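Long-range contact in hypothetical protein (Deinococcus radiodurans, PDB 1U5K), which is probably involved in DNA repair and recombination by the RecF pathway and carries a zinc ion bound by four cysteines: residues F91-Q104 with V226-S238. Sequence-based numbering, arbitrary orientation.
Sequences FAHLMAEFADALFQ and VGGVHSWRQLVPS
Trp232 and Leu235, on the 3-10 turn 231-235, pack against the side of helix 86-102 in the helical part of RecO, away from the zinc site. Trp232 can be followed outward. Its CB lies against the helix backbone, 3.7 Å from Phe98 N, with Glu97 CB also close. CG sits between backbone N and carbonyl carbon (chi1 65°), a setting from which the indole reaches Phe98 and Ala101. CD1 presses on Ala101 CB at 3.3 Å, while CE3 meets Leu94 CD1 at the ring edge. Over one face of the six-membered ring comes the edge of Phe98, led by CD1, in a T-shaped stack with planes at 81°; Arg233 CG of its own segment covers the other face. NE1 gives its hydrogen to His230 ND1 (3.0 Å), almost in the indole plane, and the same imidazole donates through NE2 to Val226 O, so both ring nitrogens are used and the ring's rotation is fixed. An alanine in place of Trp232 would probably leave the Phe98 edge without its aromatic face and His230 ND1 without its donor. One turn toward the start of the helix, Leu235 CB meets Leu94 CB, and Leu235 CD1 lies over a face of the His93 ring in a CH-pi contact, 3.7 Å from its centroid. The carboxylate of Glu97 forms a salt bridge with Arg14, and Ser231 OG hydrogen-bonds to Ala84 O of the second subunit. Near the C-terminal end of the helix, a water bridges the segments, donating to Ala101 O at 2.7 Å and to Gly227 O at 2.9 Å.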
loop_
_atom_site.group_PDB
_atom_site.type_symbol
_atom_site.label_atom_id
_atom_site.label_comp_id
_atom_site.label_asym_id
_atom_site.label_seq_id
_atom_site.Cartn_x
_atom_site.Cartn_y
_atom_site.Cartn_z
ATOM N N PHE A 91 15.587 -1.952 0.645
ATOM C CA PHE A 91 15.897 -0.549 0.865
ATOM C C PHE A 91 15.869 0.270 -0.429
ATOM O O PHE A 91 15.393 1.403 -0.385
ATOM C CB PHE A 91 17.172 -0.376 1.701
ATOM C CG PHE A 91 16.972 -0.702 3.156
ATOM C CD1 PHE A 91 17.584 -1.803 3.736
ATOM C CD2 PHE A 91 16.115 0.064 3.944
ATOM C CE1 PHE A 91 17.324 -2.150 5.068
ATOM C CE2 PHE A 91 15.896 -0.254 5.276
ATOM C CZ PHE A 91 16.485 -1.379 5.852
ATOM N N ALA A 92 16.324 -0.279 -1.557
ATOM C CA ALA A 92 16.172 0.352 -2.862
ATOM C C ALA A 92 14.690 0.612 -3.125
ATOM O O ALA A 92 14.306 1.680 -3.589
ATOM C CB ALA A 92 16.776 -0.502 -4.007
ATOM N N HIS A 93 13.861 -0.381 -2.832
ATOM C CA HIS A 93 12.424 -0.321 -3.066
ATOM C C HIS A 93 11.752 0.745 -2.196
ATOM O O HIS A 93 10.921 1.504 -2.680
ATOM C CB HIS A 93 11.888 -1.705 -2.783
ATOM C CG HIS A 93 10.497 -1.981 -3.258
ATOM N ND1 HIS A 93 9.919 -1.335 -4.328
ATOM C CD2 HIS A 93 9.594 -2.898 -2.838
ATOM C CE1 HIS A 93 8.711 -1.828 -4.534
ATOM N NE2 HIS A 93 8.478 -2.753 -3.623
ATOM N N LEU A 94 12.148 0.826 -0.933
ATOM C CA LEU A 94 11.726 1.907 -0.061
ATOM C C LEU A 94 12.090 3.280 -0.634
ATOM O O LEU A 94 11.233 4.156 -0.686
ATOM C CB LEU A 94 12.269 1.710 1.350
ATOM C CG LEU A 94 12.082 2.819 2.380
ATOM C CD1 LEU A 94 10.618 3.167 2.541
ATOM C CD2 LEU A 94 12.664 2.348 3.694
ATOM N N MET A 95 13.333 3.488 -1.054
ATOM C CA MET A 95 13.732 4.801 -1.571
ATOM C C MET A 95 12.867 5.143 -2.778
ATOM O O MET A 95 12.464 6.293 -2.903
ATOM C CB MET A 95 15.197 4.846 -1.988
ATOM C CG MET A 95 16.109 4.641 -0.788
ATOM S SD MET A 95 15.997 5.901 0.472
ATOM C CE MET A 95 14.715 5.333 1.465
ATOM N N ALA A 96 12.611 4.161 -3.638
ATOM C CA ALA A 96 11.847 4.387 -4.856
ATOM C C ALA A 96 10.427 4.882 -4.561
ATOM O O ALA A 96 10.006 5.917 -5.084
ATOM C CB ALA A 96 11.840 3.165 -5.730
ATOM N N GLU A 97 9.710 4.154 -3.711
ATOM C CA GLU A 97 8.318 4.486 -3.401
ATOM C C GLU A 97 8.252 5.743 -2.525
ATOM O O GLU A 97 7.378 6.592 -2.671
ATOM C CB GLU A 97 7.602 3.279 -2.781
ATOM C CG GLU A 97 7.382 2.124 -3.751
ATOM C CD GLU A 97 6.322 2.410 -4.810
ATOM O OE1 GLU A 97 5.596 3.432 -4.741
ATOM O OE2 GLU A 97 6.185 1.579 -5.727
ATOM N N PHE A 98 9.250 5.935 -1.666
ATOM C CA PHE A 98 9.290 7.108 -0.812
ATOM C C PHE A 98 9.500 8.351 -1.664
ATOM O O PHE A 98 8.780 9.344 -1.513
ATOM C CB PHE A 98 10.421 7.006 0.218
ATOM C CG PHE A 98 10.645 8.270 0.994
ATOM C CD1 PHE A 98 9.822 8.625 2.053
ATOM C CD2 PHE A 98 11.689 9.113 0.655
ATOM C CE1 PHE A 98 10.057 9.815 2.770
ATOM C CE2 PHE A 98 11.932 10.273 1.376
ATOM C CZ PHE A 98 11.098 10.634 2.413
ATOM N N ALA A 99 10.467 8.291 -2.572
ATOM C CA ALA A 99 10.726 9.456 -3.418
ATOM C C ALA A 99 9.512 9.845 -4.271
ATOM O O ALA A 99 9.170 11.024 -4.397
ATOM C CB ALA A 99 11.948 9.242 -4.288
ATOM N N ASP A 100 8.821 8.839 -4.794
ATOM C CA ASP A 100 7.660 9.070 -5.645
ATOM C C ASP A 100 6.534 9.713 -4.856
ATOM O O ASP A 100 5.788 10.512 -5.403
ATOM C CB ASP A 100 7.129 7.772 -6.239
ATOM C CG ASP A 100 6.145 8.010 -7.372
ATOM O OD1 ASP A 100 6.315 8.908 -8.217
ATOM O OD2 ASP A 100 5.118 7.328 -7.459
ATOM N N ALA A 101 6.433 9.342 -3.585
ATOM C CA ALA A 101 5.390 9.828 -2.712
ATOM C C ALA A 101 5.699 11.233 -2.232
ATOM O O ALA A 101 4.783 12.027 -2.015
ATOM C CB ALA A 101 5.245 8.887 -1.554
ATOM N N LEU A 102 6.988 11.535 -2.081
ATOM C CA LEU A 102 7.393 12.765 -1.420
ATOM C C LEU A 102 7.285 13.967 -2.361
ATOM O O LEU A 102 6.884 15.051 -1.947
ATOM C CB LEU A 102 8.792 12.636 -0.817
ATOM C CG LEU A 102 9.434 13.915 -0.287
ATOM C CD1 LEU A 102 8.693 14.331 0.966
ATOM C CD2 LEU A 102 10.911 13.734 0.019
ATOM N N PHE A 103 7.661 13.762 -3.612
ATOM C CA PHE A 103 7.697 14.795 -4.628
ATOM C C PHE A 103 6.429 14.735 -5.480
ATOM O O PHE A 103 6.186 13.754 -6.172
ATOM C CB PHE A 103 8.918 14.570 -5.520
ATOM C CG PHE A 103 10.222 14.813 -4.826
ATOM C CD1 PHE A 103 10.861 13.788 -4.147
ATOM C CD2 PHE A 103 10.795 16.075 -4.822
ATOM C CE1 PHE A 103 12.064 14.037 -3.489
ATOM C CE2 PHE A 103 11.999 16.328 -4.168
ATOM C CZ PHE A 103 12.624 15.307 -3.491
ATOM N N GLN A 104 5.636 15.800 -5.446
ATOM C CA GLN A 104 4.486 15.943 -6.342
ATOM C C GLN A 104 4.954 16.345 -7.735
ATOM O O GLN A 104 6.117 16.719 -7.927
ATOM C CB GLN A 104 3.538 17.028 -5.822
ATOM C CG GLN A 104 3.131 16.836 -4.379
ATOM C CD GLN A 104 2.699 15.402 -4.124
ATOM O OE1 GLN A 104 3.416 14.625 -3.487
ATOM N NE2 GLN A 104 1.535 15.041 -4.644
ATOM N N VAL A 226 2.397 15.998 3.364
ATOM C CA VAL A 226 2.226 15.723 1.939
ATOM C C VAL A 226 0.939 14.941 1.775
ATOM O O VAL A 226 0.740 13.962 2.483
ATOM C CB VAL A 226 3.360 14.871 1.348
ATOM C CG1 VAL A 226 3.127 14.539 -0.115
ATOM C CG2 VAL A 226 4.671 15.581 1.512
ATOM N N GLY A 227 0.066 15.358 0.865
ATOM C CA GLY A 227 -1.063 14.512 0.511
ATOM C C GLY A 227 -0.731 13.147 -0.075
ATOM O O GLY A 227 0.285 12.959 -0.736
ATOM N N GLY A 228 -1.634 12.185 0.086
ATOM C CA GLY A 228 -1.523 10.897 -0.580
ATOM C C GLY A 228 -1.815 9.721 0.341
ATOM O O GLY A 228 -2.176 9.911 1.498
ATOM N N VAL A 229 -1.558 8.517 -0.164
ATOM C CA VAL A 229 -1.812 7.279 0.563
ATOM C C VAL A 229 -0.574 6.844 1.340
ATOM O O VAL A 229 -0.652 6.088 2.298
ATOM C CB VAL A 229 -2.183 6.145 -0.416
ATOM C CG1 VAL A 229 -3.403 6.572 -1.232
ATOM C CG2 VAL A 229 -0.970 5.723 -1.304
ATOM N N HIS A 230 0.600 7.259 0.883
ATOM C CA HIS A 230 1.830 6.899 1.585
ATOM C C HIS A 230 1.926 5.388 1.828
ATOM O O HIS A 230 2.245 4.896 2.913
ATOM C CB HIS A 230 1.979 7.775 2.834
ATOM C CG HIS A 230 2.117 9.230 2.501
ATOM N ND1 HIS A 230 3.184 9.723 1.786
ATOM C CD2 HIS A 230 1.263 10.268 2.662
ATOM C CE1 HIS A 230 2.995 11.004 1.538
ATOM N NE2 HIS A 230 1.845 11.363 2.076
ATOM N N SER A 231 1.687 4.660 0.743
ATOM C CA SER A 231 1.917 3.220 0.664
ATOM C C SER A 231 3.379 2.804 0.841
ATOM O O SER A 231 3.729 1.655 1.101
ATOM C CB SER A 231 1.316 2.693 -0.638
ATOM O OG SER A 231 1.891 3.274 -1.795
ATOM N N TRP A 232 4.294 3.734 0.637
ATOM C CA TRP A 232 5.703 3.473 0.875
ATOM C C TRP A 232 5.980 3.049 2.303
ATOM O O TRP A 232 6.996 2.421 2.583
ATOM C CB TRP A 232 6.525 4.714 0.529
ATOM C CG TRP A 232 6.266 5.899 1.385
ATOM C CD1 TRP A 232 5.386 6.896 1.127
ATOM C CD2 TRP A 232 6.899 6.222 2.630
ATOM N NE1 TRP A 232 5.396 7.805 2.153
ATOM C CE2 TRP A 232 6.330 7.425 3.083
ATOM C CE3 TRP A 232 7.889 5.625 3.411
ATOM C CZ2 TRP A 232 6.735 8.050 4.266
ATOM C CZ3 TRP A 232 8.285 6.242 4.601
ATOM C CH2 TRP A 232 7.689 7.429 5.027
ATOM N N ARG A 233 5.068 3.358 3.221
ATOM C CA ARG A 233 5.207 2.903 4.598
ATOM C C ARG A 233 5.124 1.390 4.811
ATOM O O ARG A 233 5.651 0.902 5.797
ATOM C CB ARG A 233 4.186 3.586 5.491
ATOM C CG ARG A 233 4.469 5.057 5.645
ATOM C CD ARG A 233 3.254 5.894 5.467
ATOM N NE ARG A 233 2.331 5.770 6.563
ATOM C CZ ARG A 233 1.010 5.643 6.459
ATOM N NH1 ARG A 233 0.353 5.535 5.311
ATOM N NH2 ARG A 233 0.314 5.591 7.585
ATOM N N GLN A 234 4.593 0.662 3.836
ATOM C CA GLN A 234 4.698 -0.792 3.777
ATOM C C GLN A 234 6.147 -1.300 3.789
ATOM O O GLN A 234 6.445 -2.426 4.205
ATOM C CB GLN A 234 4.004 -1.258 2.502
ATOM C CG GLN A 234 2.508 -1.054 2.477
ATOM C CD GLN A 234 1.863 -1.718 3.684
ATOM O OE1 GLN A 234 1.920 -2.942 3.842
ATOM N NE2 GLN A 234 1.323 -0.909 4.574
ATOM N N LEU A 235 7.069 -0.466 3.324
ATOM C CA LEU A 235 8.460 -0.865 3.229
ATOM C C LEU A 235 9.390 -0.388 4.343
ATOM O O LEU A 235 10.579 -0.709 4.330
ATOM C CB LEU A 235 9.009 -0.435 1.869
ATOM C CG LEU A 235 8.195 -0.938 0.687
ATOM C CD1 LEU A 235 8.723 -0.342 -0.602
ATOM C CD2 LEU A 235 8.079 -2.458 0.617
ATOM N N VAL A 236 8.873 0.365 5.311
ATOM C CA VAL A 236 9.712 0.814 6.422
ATOM C C VAL A 236 10.045 -0.401 7.289
ATOM O O VAL A 236 9.170 -1.241 7.460
ATOM C CB VAL A 236 8.974 1.912 7.205
ATOM C CG1 VAL A 236 9.720 2.294 8.471
ATOM C CG2 VAL A 236 8.811 3.138 6.332
ATOM N N PRO A 237 11.276 -0.588 7.763
ATOM C CA PRO A 237 11.608 -1.796 8.536
ATOM C C PRO A 237 10.589 -2.050 9.645
ATOM O O PRO A 237 10.267 -1.121 10.384
ATOM C CB PRO A 237 12.964 -1.470 9.169
ATOM C CG PRO A 237 13.586 -0.483 8.242
ATOM C CD PRO A 237 12.449 0.288 7.615
ATOM N N SER A 238 10.079 -3.274 9.705
ATOM C CA SER A 238 8.956 -3.654 10.558
ATOM C C SER A 238 9.015 -5.097 11.071
ATOM O O SER A 238 7.996 -5.641 11.509
ATOM C CB SER A 238 7.664 -3.464 9.760
ATOM O OG SER A 238 7.643 -2.161 9.193
HETATM O O HOH W 1 2.223 11.282 -2.041
#